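Long-range contact in uncharacterized protein (Methanothermobacter thermautotrophicus, PDB 1L1S), which is of unknown function but belongs to the DsrE/DsrF-like family, whose better-known members take part in sulfur transfer: residues Val6-Asp11 against Val35-Val40. Residues are numbered along the deposited sequence; the frame is centred on the assembly and turned at random.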
loop_
_atom_site.group_PDB
_atom_site.type_symbol
_atom_site.label_atom_id
_atom_site.label_comp_id
_atom_site.label_asym_id
_atom_site.label_seq_id
_atom_site.Cartn_x
_atom_site.Cartn_y
_atom_site.Cartn_z
ATOM N N VAL A 6 11.246 -2.476 -9.124
ATOM C CA VAL A 6 10.306 -2.270 -8.038
ATOM C C VAL A 6 10.820 -1.337 -6.952
ATOM O O VAL A 6 11.994 -1.360 -6.577
ATOM C CB VAL A 6 9.910 -3.644 -7.409
ATOM C CG1 VAL A 6 11.137 -4.452 -7.134
ATOM C CG2 VAL A 6 9.116 -3.452 -6.118
ATOM N N VAL A 7 9.914 -0.510 -6.452
ATOM C CA VAL A 7 10.234 0.419 -5.392
ATOM C C VAL A 7 9.350 0.109 -4.183
ATOM O O VAL A 7 8.114 0.004 -4.305
ATOM C CB VAL A 7 10.017 1.896 -5.851
ATOM C CG1 VAL A 7 8.612 2.085 -6.381
ATOM C CG2 VAL A 7 10.259 2.847 -4.693
ATOM N N PHE A 8 9.995 -0.071 -3.031
ATOM C CA PHE A 8 9.298 -0.341 -1.775
ATOM C C PHE A 8 9.059 0.957 -1.053
ATOM O O PHE A 8 9.825 1.908 -1.190
ATOM C CB PHE A 8 10.095 -1.256 -0.859
ATOM C CG PHE A 8 10.100 -2.689 -1.289
ATOM C CD1 PHE A 8 10.935 -3.117 -2.305
ATOM C CD2 PHE A 8 9.276 -3.619 -0.654
ATOM C CE1 PHE A 8 10.957 -4.464 -2.690
ATOM C CE2 PHE A 8 9.285 -4.966 -1.024
ATOM C CZ PHE A 8 10.127 -5.389 -2.041
ATOM N N HIS A 9 7.993 0.979 -0.272
ATOM C CA HIS A 9 7.594 2.166 0.464
ATOM C C HIS A 9 7.435 1.823 1.929
ATOM O O HIS A 9 6.687 0.920 2.276
ATOM C CB HIS A 9 6.272 2.662 -0.137
ATOM C CG HIS A 9 5.537 3.674 0.684
ATOM N ND1 HIS A 9 4.301 4.158 0.309
ATOM C CD2 HIS A 9 5.835 4.279 1.858
ATOM C CE1 HIS A 9 3.867 5.013 1.216
ATOM N NE2 HIS A 9 4.777 5.105 2.168
ATOM N N ILE A 10 8.165 2.526 2.781
ATOM C CA ILE A 10 8.039 2.322 4.216
ATOM C C ILE A 10 8.035 3.685 4.910
ATOM O O ILE A 10 8.886 4.524 4.641
ATOM C CB ILE A 10 9.172 1.439 4.755
ATOM C CG1 ILE A 10 8.906 1.099 6.217
ATOM C CG2 ILE A 10 10.529 2.121 4.580
ATOM C CD1 ILE A 10 9.919 0.122 6.770
ATOM N N ASP A 11 7.052 3.921 5.772
ATOM C CA ASP A 11 6.983 5.188 6.487
ATOM C C ASP A 11 6.814 5.016 7.999
ATOM O O ASP A 11 6.408 5.944 8.698
ATOM C CB ASP A 11 5.869 6.079 5.906
ATOM C CG ASP A 11 4.512 5.368 5.818
ATOM O OD1 ASP A 11 3.680 5.778 4.972
ATOM O OD2 ASP A 11 4.265 4.415 6.586
ATOM N N VAL A 35 16.117 -8.243 -11.109
ATOM C CA VAL A 35 15.282 -7.191 -10.554
ATOM C C VAL A 35 16.068 -6.039 -9.969
ATOM O O VAL A 35 17.061 -6.221 -9.264
ATOM C CB VAL A 35 14.341 -7.711 -9.458
ATOM C CG1 VAL A 35 15.142 -8.235 -8.265
ATOM C CG2 VAL A 35 13.414 -6.594 -9.025
ATOM N N ARG A 36 15.596 -4.844 -10.281
ATOM C CA ARG A 36 16.200 -3.630 -9.788
ATOM C C ARG A 36 15.292 -3.178 -8.633
ATOM O O ARG A 36 14.072 -3.065 -8.793
ATOM C CB ARG A 36 16.236 -2.604 -10.915
ATOM C CG ARG A 36 16.940 -1.327 -10.572
ATOM C CD ARG A 36 17.140 -0.498 -11.818
ATOM N NE ARG A 36 17.696 0.807 -11.480
ATOM C CZ ARG A 36 17.663 1.858 -12.285
ATOM N NH1 ARG A 36 17.102 1.759 -13.486
ATOM N NH2 ARG A 36 18.164 3.016 -11.872
ATOM N N ILE A 37 15.885 -2.945 -7.468
ATOM C CA ILE A 37 15.108 -2.548 -6.302
ATOM C C ILE A 37 15.508 -1.238 -5.623
ATOM O O ILE A 37 16.690 -0.989 -5.388
ATOM C CB ILE A 37 15.184 -3.608 -5.191
ATOM C CG1 ILE A 37 14.840 -5.001 -5.729
ATOM C CG2 ILE A 37 14.237 -3.224 -4.057
ATOM C CD1 ILE A 37 14.888 -6.090 -4.635
ATOM N N GLU A 38 14.502 -0.437 -5.266
ATOM C CA GLU A 38 14.715 0.802 -4.531
ATOM C C GLU A 38 13.795 0.806 -3.327
ATOM O O GLU A 38 12.653 0.362 -3.407
ATOM C CB GLU A 38 14.423 2.034 -5.384
ATOM C CG GLU A 38 15.374 2.202 -6.559
ATOM C CD GLU A 38 15.259 3.573 -7.204
ATOM O OE1 GLU A 38 14.164 4.180 -7.120
ATOM O OE2 GLU A 38 16.260 4.033 -7.800
ATOM N N VAL A 39 14.304 1.298 -2.205
ATOM C CA VAL A 39 13.528 1.375 -0.978
ATOM C C VAL A 39 13.422 2.842 -0.559
ATOM O O VAL A 39 14.424 3.483 -0.213
ATOM C CB VAL A 39 14.189 0.575 0.159
ATOM C CG1 VAL A 39 13.375 0.701 1.415
ATOM C CG2 VAL A 39 14.313 -0.887 -0.224
ATOM N N VAL A 40 12.197 3.361 -0.599
ATOM C CA VAL A 40 11.925 4.736 -0.235
ATOM C C VAL A 40 11.326 4.790 1.161
ATOM O O VAL A 40 10.238 4.258 1.414
ATOM C CB VAL A 40 10.934 5.396 -1.218
ATOM C CG1 VAL A 40 10.650 6.842 -0.781
ATOM C CG2 VAL A 40 11.497 5.364 -2.626
#
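Five backbone hydrogen bonds zip Val6-Ile10 to Arg36-Val40, a worked example of how two neighbouring parallel strands of an alpha/beta fold share their amides. Val6 N reaches Arg36 O and Glu38 N returns to Val6 O; Phe8 repeats the step, its N giving to Glu38 O (2.7 Å) and its O accepting from Val40 N, and Ile10 N adds the fifth bond, to Val40 O. Glu38 O also meets the CA of Val7 at 3.1 Å in a CA-H...O contact. On one face the packing is tightest where Val7 CG2 presses on Val40 CG2, 3.5 Å apart, closer than ordinary van der Waals contact; in Val40 this methyl lies beside the backbone N, anti to the carbonyl carbon, because chi1 of 179° puts CG1 anti to N. On the other face, Ile37 CG2 meets the edge of the Phe8 ring near its plane, 3.7 Å from CD1, and Val6 CG1 touches Val35 CG2 at the same distance. Helix 15-31, the crossover of this right-handed beta-alpha-beta unit, covers that face with Leu21, Asn24 and Leu28. The loose side is that of the Arg36 side chain, which extends away from Val6-Asp11 at the exposed margin, although Arg36 O is bonded to Val6 N. Glu38 instead is buried, its carboxylate taken up by His99, Arg68 and Arg103. His9 NE2 bonds Asp11 OD1 from above the carboxylate plane (3.1 Å), while ND1 pairs with Tyr110. The chemistry thus implies a division of labour: amides and aliphatic groups join the strands, whereas the buried polar side chains find their partners beyond this strand pair or, for His9, partly in Asp11 just after its own strand.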